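Local coordinates for protein telomere length regulator taz1 (Schizosaccharomyces pombe, PDB 4ZMK) that binds double-stranded telomeric DNA, forms homodimers and regulates telomere length and function, the chain here being its dimerization domain, at residues H55-S58 against K59-S63; G25-S28 against S29-K33; L8-N11 against S12-N15. One frame throughout, in Å; residues are numbered along the deposited sequence. Where two conformers were deposited one is given.

Contact 1. Residues H55-S58 against K59-S63; sequences HTLS and KSLKS
His55 opens this local helical contact through its backbone: its O takes the N-H of Lys59 at 3.0 Å. Thr56 repeats the i to i+4 pattern, its O accepting from Ser60 N, while its hydroxyl turns back to the carbonyl of Asp52, one turn earlier. Leu57 O accepts from Leu61 N at 3.0 Å, 17° out of the carbonyl plane, and, in one of two conformers of Ser60, from Ser60 OG too, at 2.9 Å with a C=O...O angle of 123°. In that conformer a chi1 of 84° sets the hydroxyl between its own N and carbonyl carbon and folds it back onto the preceding turn. All this lies within helix 44-70, one of the two long helices of the dimerization domain, and Leu57 and Leu61 both face helix 20-40. The two leucines only graze each other, Leu57 CG to Leu61 CD1 being 4.5 Å. Ser58 O accepts from Lys62 N at 3.0 Å. In one of its two conformers the extended chain of Lys62 runs back alongside Ser58, bringing its CE to 3.6 Å from Ser58 OG, a hydroxyl that is hydrogen-bonded to Asp32 of the second subunit.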
ATOM      1  N   HIS A  55      -4.671  -5.849   3.693  1.00 11.80           N
ATOM      2  CA  HIS A  55      -5.452  -6.732   2.845  1.00 13.43           C
ATOM      3  C   HIS A  55      -6.582  -6.017   2.122  1.00 12.26           C
ATOM      4  O   HIS A  55      -6.845  -6.267   0.951  1.00 20.35           O
ATOM      5  CB  HIS A  55      -6.025  -7.865   3.691  1.00 18.06           C
ATOM      6  CG  HIS A  55      -6.685  -8.937   2.891  1.00 27.81           C
ATOM      7  ND1 HIS A  55      -8.052  -9.128   2.891  1.00 28.67           N
ATOM      8  CD2 HIS A  55      -6.174  -9.872   2.063  1.00 29.34           C
ATOM      9  CE1 HIS A  55      -8.350 -10.136   2.098  1.00 29.68           C
ATOM     10  NE2 HIS A  55      -7.226 -10.612   1.582  1.00 31.79           N
ATOM     11  N   THR A  56      -7.270  -5.147   2.841  1.00 12.81           N
ATOM     12  CA  THR A  56      -8.365  -4.378   2.277  1.00 12.94           C
ATOM     13  C   THR A  56      -7.847  -3.444   1.184  1.00 13.23           C
ATOM     14  O   THR A  56      -8.449  -3.318   0.130  1.00 15.16           O
ATOM     15  CB  THR A  56      -9.077  -3.581   3.387  1.00 14.31           C
ATOM     16  OG1 THR A  56      -9.616  -4.499   4.345  1.00 15.37           O
ATOM     17  CG2 THR A  56     -10.187  -2.676   2.835  1.00 14.24           C
ATOM     18  N   LEU A  57      -6.719  -2.799   1.451  1.00 12.23           N
ATOM     19  CA  LEU A  57      -6.101  -1.900   0.498  1.00 13.48           C
ATOM     20  C   LEU A  57      -5.653  -2.659  -0.759  1.00 14.77           C
ATOM     21  O   LEU A  57      -5.905  -2.227  -1.883  1.00 15.82           O
ATOM     22  CB  LEU A  57      -4.927  -1.185   1.153  1.00 10.50           C
ATOM     23  CG  LEU A  57      -4.134  -0.178   0.330  1.00 10.89           C
ATOM     24  CD1 LEU A  57      -5.003   0.961  -0.075  1.00 10.75           C
ATOM     25  CD2 LEU A  57      -2.973   0.340   1.148  1.00 10.97           C
ATOM     26  N   SER A  58      -5.008  -3.803  -0.562  1.00 10.86           N
ATOM     27  CA  SER A  58      -4.538  -4.625  -1.676  1.00 11.77           C
ATOM     28  C   SER A  58      -5.719  -5.037  -2.569  1.00 14.05           C
ATOM     29  O   SER A  58      -5.676  -4.925  -3.785  1.00 19.60           O
ATOM     30  CB  SER A  58      -3.812  -5.852  -1.146  1.00 11.08           C
ATOM     31  OG  SER A  58      -3.192  -6.577  -2.180  1.00 21.42           O
ATOM     32  N   LYS A  59      -6.787  -5.480  -1.935  1.00 13.58           N
ATOM     33  CA  LYS A  59      -7.971  -5.946  -2.628  1.00 15.43           C
ATOM     34  C   LYS A  59      -8.599  -4.797  -3.422  1.00 21.30           C
ATOM     35  O   LYS A  59      -9.125  -5.002  -4.522  1.00 21.21           O
ATOM     36  CB  LYS A  59      -8.945  -6.543  -1.606  1.00 20.33           C
ATOM     37  CG  LYS A  59     -10.237  -7.057  -2.145  1.00 38.39           C
ATOM     38  CD  LYS A  59     -11.173  -7.478  -1.015  1.00 56.30           C
ATOM     39  CE  LYS A  59     -12.618  -7.536  -1.518  1.00 70.52           C
ATOM     40  NZ  LYS A  59     -13.627  -7.612  -0.426  1.00 75.35           N
ATOM     41  N   SER A  60      -8.498  -3.578  -2.890  1.00 13.40           N
ATOM     42  CA  SER A  60      -9.094  -2.432  -3.561  0.50 13.97           C
ATOM     43  C   SER A  60      -8.242  -1.979  -4.744  1.00 13.82           C
ATOM     44  O   SER A  60      -8.772  -1.484  -5.737  1.00 17.61           O
ATOM     45  CB  SER A  60      -9.310  -1.274  -2.584  0.50 13.75           C
ATOM     46  OG  SER A  60      -8.136  -0.504  -2.419  0.50 12.81           O
ATOM     47  N   LEU A  61      -6.933  -2.173  -4.654  1.00 12.91           N
ATOM     48  CA  LEU A  61      -6.045  -1.804  -5.756  1.00 12.99           C
ATOM     49  C   LEU A  61      -6.151  -2.813  -6.911  1.00 13.88           C
ATOM     50  O   LEU A  61      -6.015  -2.462  -8.083  1.00 17.10           O
ATOM     51  CB  LEU A  61      -4.607  -1.671  -5.248  1.00 12.05           C
ATOM     52  CG  LEU A  61      -4.428  -0.502  -4.265  1.00 13.42           C
ATOM     53  CD1 LEU A  61      -2.980  -0.240  -3.977  1.00 10.95           C
ATOM     54  CD2 LEU A  61      -5.081   0.753  -4.834  1.00 18.04           C
ATOM     55  N   LYS A  62      -6.410  -4.068  -6.578  1.00 14.00           N
ATOM     56  CA  LYS A  62      -6.678  -5.081  -7.589  0.50 15.14           C
ATOM     57  C   LYS A  62      -7.972  -4.735  -8.320  1.00 18.83           C
ATOM     58  O   LYS A  62      -8.064  -4.869  -9.537  1.00 17.64           O
ATOM     59  CB  LYS A  62      -6.766  -6.473  -6.957  0.50 15.20           C
ATOM     60  CG  LYS A  62      -5.462  -6.956  -6.329  0.50 14.29           C
ATOM     61  CD  LYS A  62      -5.650  -8.288  -5.603  0.50 17.71           C
ATOM     62  CE  LYS A  62      -4.377  -8.706  -4.878  0.50 19.09           C
ATOM     63  NZ  LYS A  62      -4.516  -9.973  -4.108  0.50 23.06           N
ATOM     64  N   SER A  63      -8.966  -4.277  -7.565  1.00 16.49           N
ATOM     65  CA  SER A  63     -10.234  -3.861  -8.144  0.50 17.94           C
ATOM     66  C   SER A  63     -10.032  -2.641  -9.037  1.00 19.45           C
ATOM     67  O   SER A  63     -10.586  -2.560 -10.130  1.00 20.68           O
ATOM     68  CB  SER A  63     -11.251  -3.558  -7.046  0.50 18.03           C
ATOM     69  OG  SER A  63     -12.520  -3.240  -7.591  0.50 24.14           O
TER

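Contact 2. Residues G25-S28 against S29-K33; sequences GLVS and SALDK
Val27 and Leu31 stand side by side and point the same way, one helical turn apart, with Val27 CG1 4.0 Å from Leu31 CD1. Beneath them the backbone bond from Leu31 N to Val27 O is short, 2.8 Å, and nearly straight, with an N-H...O angle of 170°. On another face of the helix Ser28 and Asp32 form a polar pair that does not bond directly: in one of two conformers of Ser28, its OG and Asp32 OD2 are 4.1 Å apart. In that conformer a water spans them, lying 2.7 Å from Ser28 OG and donating to Asp32 OD2 at 3.0 Å. Asp32 has its CG beside its own backbone N (chi1 -70°), which folds the carboxylate back over the preceding turn and leaves CG 3.1 Å from Ser28 O, the acceptor of Asp32 N. The other carboxylate oxygen, OD1, is hydrogen-bonded to Ser58 of the second subunit, so Asp32 faces both the bridging water and the partner chain. With an alanine in its place, that serine hydroxyl would probably lose its carboxylate partner and the water one anchor. The contact lies within helix 20-40: Val27, Ala30 and Leu31 pack on Leu57 of helix 44-70, and Leu31 also meets Leu31 of the second subunit.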
ATOM      1  N   GLY A  25      -2.476   9.405  -3.504  1.00 15.01           N
ATOM      2  CA  GLY A  25      -2.718  10.101  -2.254  1.00 15.23           C
ATOM      3  C   GLY A  25      -3.538   9.274  -1.284  1.00 14.50           C
ATOM      4  O   GLY A  25      -3.302   9.312  -0.089  1.00 14.71           O
ATOM      5  N   LEU A  26      -4.507   8.524  -1.800  1.00 14.34           N
ATOM      6  CA  LEU A  26      -5.352   7.687  -0.961  1.00 13.91           C
ATOM      7  C   LEU A  26      -4.574   6.477  -0.441  1.00 17.17           C
ATOM      8  O   LEU A  26      -4.733   6.086   0.709  1.00 18.72           O
ATOM      9  CB  LEU A  26      -6.598   7.233  -1.734  1.00 15.42           C
ATOM     10  CG  LEU A  26      -7.601   8.323  -2.125  1.00 15.89           C
ATOM     11  CD1 LEU A  26      -8.715   7.751  -2.971  1.00 16.55           C
ATOM     12  CD2 LEU A  26      -8.163   8.991  -0.904  1.00 16.53           C
ATOM     13  N   VAL A  27      -3.727   5.896  -1.289  1.00 12.24           N
ATOM     14  CA  VAL A  27      -2.928   4.737  -0.900  1.00 11.38           C
ATOM     15  C   VAL A  27      -1.883   5.131   0.140  1.00 11.27           C
ATOM     16  O   VAL A  27      -1.753   4.481   1.176  1.00 19.10           O
ATOM     17  CB  VAL A  27      -2.261   4.099  -2.122  1.00 11.23           C
ATOM     18  CG1 VAL A  27      -1.465   2.892  -1.714  1.00 10.59           C
ATOM     19  CG2 VAL A  27      -3.325   3.709  -3.123  1.00 11.62           C
ATOM     20  N   SER A  28      -1.156   6.207  -0.141  1.00 11.80           N
ATOM     21  CA  SER A  28      -0.182   6.770   0.786  0.50 14.87           C
ATOM     22  C   SER A  28      -0.783   6.981   2.174  1.00 12.29           C
ATOM     23  O   SER A  28      -0.192   6.621   3.180  1.00 23.55           O
ATOM     24  CB  SER A  28       0.347   8.102   0.233  0.50 19.48           C
ATOM     25  OG  SER A  28       1.336   8.671   1.070  0.50 13.56           O
ATOM     26  N   SER A  29      -1.961   7.595   2.201  1.00 16.15           N
ATOM     27  CA  SER A  29      -2.671   7.874   3.441  0.50 13.32           C
ATOM     28  C   SER A  29      -2.992   6.578   4.190  1.00 14.00           C
ATOM     29  O   SER A  29      -2.821   6.494   5.402  1.00 13.46           O
ATOM     30  CB  SER A  29      -3.953   8.654   3.142  0.50 14.16           C
ATOM     31  OG  SER A  29      -4.676   8.920   4.324  0.50 14.93           O
ATOM     32  N   ALA A  30      -3.464   5.578   3.451  1.00 12.10           N
ATOM     33  CA  ALA A  30      -3.793   4.283   4.026  1.00 11.73           C
ATOM     34  C   ALA A  30      -2.546   3.595   4.574  1.00 11.32           C
ATOM     35  O   ALA A  30      -2.556   3.090   5.697  1.00 22.86           O
ATOM     36  CB  ALA A  30      -4.491   3.403   2.997  1.00 12.27           C
ATOM     37  N   LEU A  31      -1.466   3.605   3.802  1.00 15.29           N
ATOM     38  CA  LEU A  31      -0.204   3.024   4.270  1.00 10.85           C
ATOM     39  C   LEU A  31       0.361   3.719   5.511  1.00 11.59           C
ATOM     40  O   LEU A  31       0.952   3.078   6.374  1.00 20.83           O
ATOM     41  CB  LEU A  31       0.837   3.058   3.158  1.00 10.65           C
ATOM     42  CG  LEU A  31       0.647   2.055   2.038  1.00 10.15           C
ATOM     43  CD1 LEU A  31       1.516   2.451   0.853  1.00 10.73           C
ATOM     44  CD2 LEU A  31       1.017   0.674   2.533  1.00 17.16           C
ATOM     45  N   ASP A  32       0.204   5.032   5.594  1.00 12.18           N
ATOM     46  CA  ASP A  32       0.679   5.772   6.763  1.00 13.17           C
ATOM     47  C   ASP A  32      -0.087   5.377   8.036  1.00 15.81           C
ATOM     48  O   ASP A  32       0.469   5.385   9.132  1.00 19.70           O
ATOM     49  CB  ASP A  32       0.551   7.286   6.537  1.00 19.97           C
ATOM     50  CG  ASP A  32       1.535   7.814   5.506  1.00 21.83           C
ATOM     51  OD1 ASP A  32       2.430   7.049   5.091  1.00 19.51           O
ATOM     52  OD2 ASP A  32       1.421   9.001   5.122  1.00 23.61           O
ATOM     53  N   LYS A  33      -1.370   5.062   7.887  1.00 14.02           N
ATOM     54  CA  LYS A  33      -2.173   4.584   9.001  1.00 14.07           C
ATOM     55  C   LYS A  33      -1.733   3.175   9.429  1.00 13.78           C
ATOM     56  O   LYS A  33      -1.747   2.855  10.610  1.00 23.97           O
ATOM     57  CB  LYS A  33      -3.655   4.611   8.633  1.00 14.14           C
ATOM     58  CG  LYS A  33      -4.151   6.020   8.318  1.00 18.46           C
ATOM     59  CD  LYS A  33      -5.599   6.036   7.860  1.00 25.16           C
ATOM     60  CE  LYS A  33      -6.110   7.467   7.703  1.00 27.20           C
ATOM     61  NZ  LYS A  33      -7.553   7.513   7.320  1.00 28.07           N
TER
HETATM   62  O   HOH W   1       0.014  10.245   2.804  1.00 26.80           O

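Contact 3. Residues L8-N11 against S12-N15; sequences LGLN and SIDN
Leu10 and Ile13 supply the apolar part of this local contact. Their side chains lie alongside each other and point the same way, with Leu10 CD2 3.7 Å from Ile13 CD1. The torsion of Ile13 brings this about: CG1 is anti to the backbone N (chi1 -159°) and carries CD1 out to the leucine, while CG2 packs 3.5 Å from Leu10 O. In the backbone, Ile13 N donates to Leu10 O at 3.1 Å, closing a type I beta turn; the N-H...O angle of 175° is nearly straight, yet the donor stands well above the carbonyl plane, 63° out of it. Asn15 N returns to Ser12 O at 2.9 Å in a second, overlapping type I turn. Among the side-chain bonds, Ser12 OG donates to Asn11 OD1 at 3.2 Å, and the amide nitrogen of Asn11 is hydrogen-bonded to Asp1. One water links Gly9, just before the first turn, to the turn itself, donating to Gly9 O at 2.8 Å and accepting from Ser12 N at 2.9 Å. Gly9, with positive phi, follows helix 3-7 in a Schellman motif. The loop then runs towards helix 20-40, with Leu10 resting on Leu57 of helix 44-70 and Ile13 wedged against both long helices.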
ATOM      1  N   LEU A   8     -10.130   3.725   5.982  1.00 17.92           N
ATOM      2  CA  LEU A   8      -9.039   4.057   5.060  1.00 16.95           C
ATOM      3  C   LEU A   8      -9.500   4.928   3.890  1.00 20.48           C
ATOM      4  O   LEU A   8      -8.699   5.331   3.045  1.00 25.19           O
ATOM      5  CB  LEU A   8      -8.384   2.781   4.519  1.00 13.73           C
ATOM      6  CG  LEU A   8      -7.714   1.890   5.555  1.00 13.41           C
ATOM      7  CD1 LEU A   8      -7.041   0.703   4.894  1.00 12.48           C
ATOM      8  CD2 LEU A   8      -6.713   2.709   6.373  1.00 13.38           C
ATOM      9  N   GLY A   9     -10.796   5.196   3.836  1.00 19.12           N
ATOM     10  CA  GLY A   9     -11.341   6.098   2.837  1.00 17.37           C
ATOM     11  C   GLY A   9     -11.254   5.562   1.423  1.00 20.10           C
ATOM     12  O   GLY A   9     -10.969   6.310   0.490  1.00 22.53           O
ATOM     13  N   LEU A  10     -11.537   4.272   1.264  1.00 16.49           N
ATOM     14  CA  LEU A  10     -11.269   3.584   0.014  1.00 20.80           C
ATOM     15  C   LEU A  10     -12.487   3.255  -0.836  1.00 17.25           C
ATOM     16  O   LEU A  10     -12.355   2.583  -1.853  1.00 26.64           O
ATOM     17  CB  LEU A  10     -10.514   2.287   0.311  1.00 18.96           C
ATOM     18  CG  LEU A  10      -9.108   2.431   0.903  1.00 19.44           C
ATOM     19  CD1 LEU A  10      -8.503   1.042   1.151  1.00 16.51           C
ATOM     20  CD2 LEU A  10      -8.201   3.271   0.006  1.00 16.35           C
ATOM     21  N   ASN A  11     -13.668   3.730  -0.460  1.00 24.28           N
ATOM     22  CA  ASN A  11     -14.861   3.234  -1.141  1.00 33.53           C
ATOM     23  C   ASN A  11     -15.025   3.735  -2.574  1.00 30.19           C
ATOM     24  O   ASN A  11     -15.933   3.305  -3.269  1.00 34.56           O
ATOM     25  CB  ASN A  11     -16.128   3.539  -0.333  1.00 40.97           C
ATOM     26  CG  ASN A  11     -16.453   5.006  -0.267  1.00 60.13           C
ATOM     27  OD1 ASN A  11     -15.944   5.815  -1.040  1.00 71.89           O
ATOM     28  ND2 ASN A  11     -17.317   5.364   0.670  1.00 66.65           N
ATOM     29  N   SER A  12     -14.147   4.625  -3.020  1.00 26.43           N
ATOM     30  CA  SER A  12     -14.192   5.075  -4.414  1.00 28.51           C
ATOM     31  C   SER A  12     -12.894   4.822  -5.164  1.00 26.47           C
ATOM     32  O   SER A  12     -12.763   5.245  -6.304  1.00 21.73           O
ATOM     33  CB  SER A  12     -14.519   6.574  -4.506  1.00 30.99           C
ATOM     34  OG  SER A  12     -15.830   6.859  -4.058  1.00 36.12           O
ATOM     35  N   ILE A  13     -11.936   4.139  -4.546  1.00 24.41           N
ATOM     36  CA  ILE A  13     -10.599   4.094  -5.127  1.00 23.50           C
ATOM     37  C   ILE A  13     -10.554   3.319  -6.447  1.00 21.24           C
ATOM     38  O   ILE A  13      -9.610   3.455  -7.214  1.00 25.90           O
ATOM     39  CB  ILE A  13      -9.573   3.506  -4.137  1.00 21.60           C
ATOM     40  CG1 ILE A  13      -8.158   3.933  -4.538  1.00 23.29           C
ATOM     41  CG2 ILE A  13      -9.708   2.004  -4.042  1.00 21.52           C
ATOM     42  CD1 ILE A  13      -7.123   3.673  -3.490  1.00 26.16           C
ATOM     43  N   ASP A  14     -11.584   2.537  -6.740  1.00 20.57           N
ATOM     44  CA  ASP A  14     -11.582   1.783  -7.989  1.00 29.06           C
ATOM     45  C   ASP A  14     -12.458   2.455  -9.036  1.00 29.56           C
ATOM     46  O   ASP A  14     -12.770   1.865 -10.070  1.00 36.21           O
ATOM     47  CB  ASP A  14     -12.030   0.338  -7.762  1.00 43.47           C
ATOM     48  CG  ASP A  14     -13.404   0.243  -7.159  1.00 54.40           C
ATOM     49  OD1 ASP A  14     -13.849   1.227  -6.530  1.00 53.89           O
ATOM     50  OD2 ASP A  14     -14.032  -0.826  -7.308  1.00 61.68           O
ATOM     51  N   ASN A  15     -12.847   3.695  -8.754  1.00 29.86           N
ATOM     52  CA  ASN A  15     -13.518   4.549  -9.729  1.00 27.97           C
ATOM     53  C   ASN A  15     -12.469   5.129 -10.659  1.00 26.80           C
ATOM     54  O   ASN A  15     -11.547   5.798 -10.206  1.00 25.80           O
ATOM     55  CB  ASN A  15     -14.304   5.662  -9.019  1.00 28.28           C
ATOM     56  CG  ASN A  15     -15.084   6.568  -9.979  1.00 38.01           C
ATOM     57  OD1 ASN A  15     -14.781   6.667 -11.169  1.00 40.50           O
ATOM     58  ND2 ASN A  15     -16.087   7.254  -9.441  1.00 43.13           N
TER
HETATM   59  O   HOH W   2     -12.327   6.558  -1.969  1.00 27.82           O

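Overall arrangement
The three contacts follow one another along the chain in the order 3, 2, 1 and come together in one apolar core. Contacts 1 and 2, with centres about 13 Å apart on opposite sides of the chain's centre, lie one on each long helix, 44-70 and 20-40, and the two helices meet where Leu61 CD2 approaches Val27 CG2 at 3.8 Å and Leu57 CD2 approaches Ala30 CB at 3.9 Å. Contact 3, centred about 9 Å from contact 1 and 11 Å from contact 2, touches both; Ile13 CD1 lies 3.8 Å from both Leu61 CD2 and Val27 CG2. Contacts 1 and 2 also reach the second subunit, whereas no residue of contact 3 does, which places the loop apart from the dimer interface.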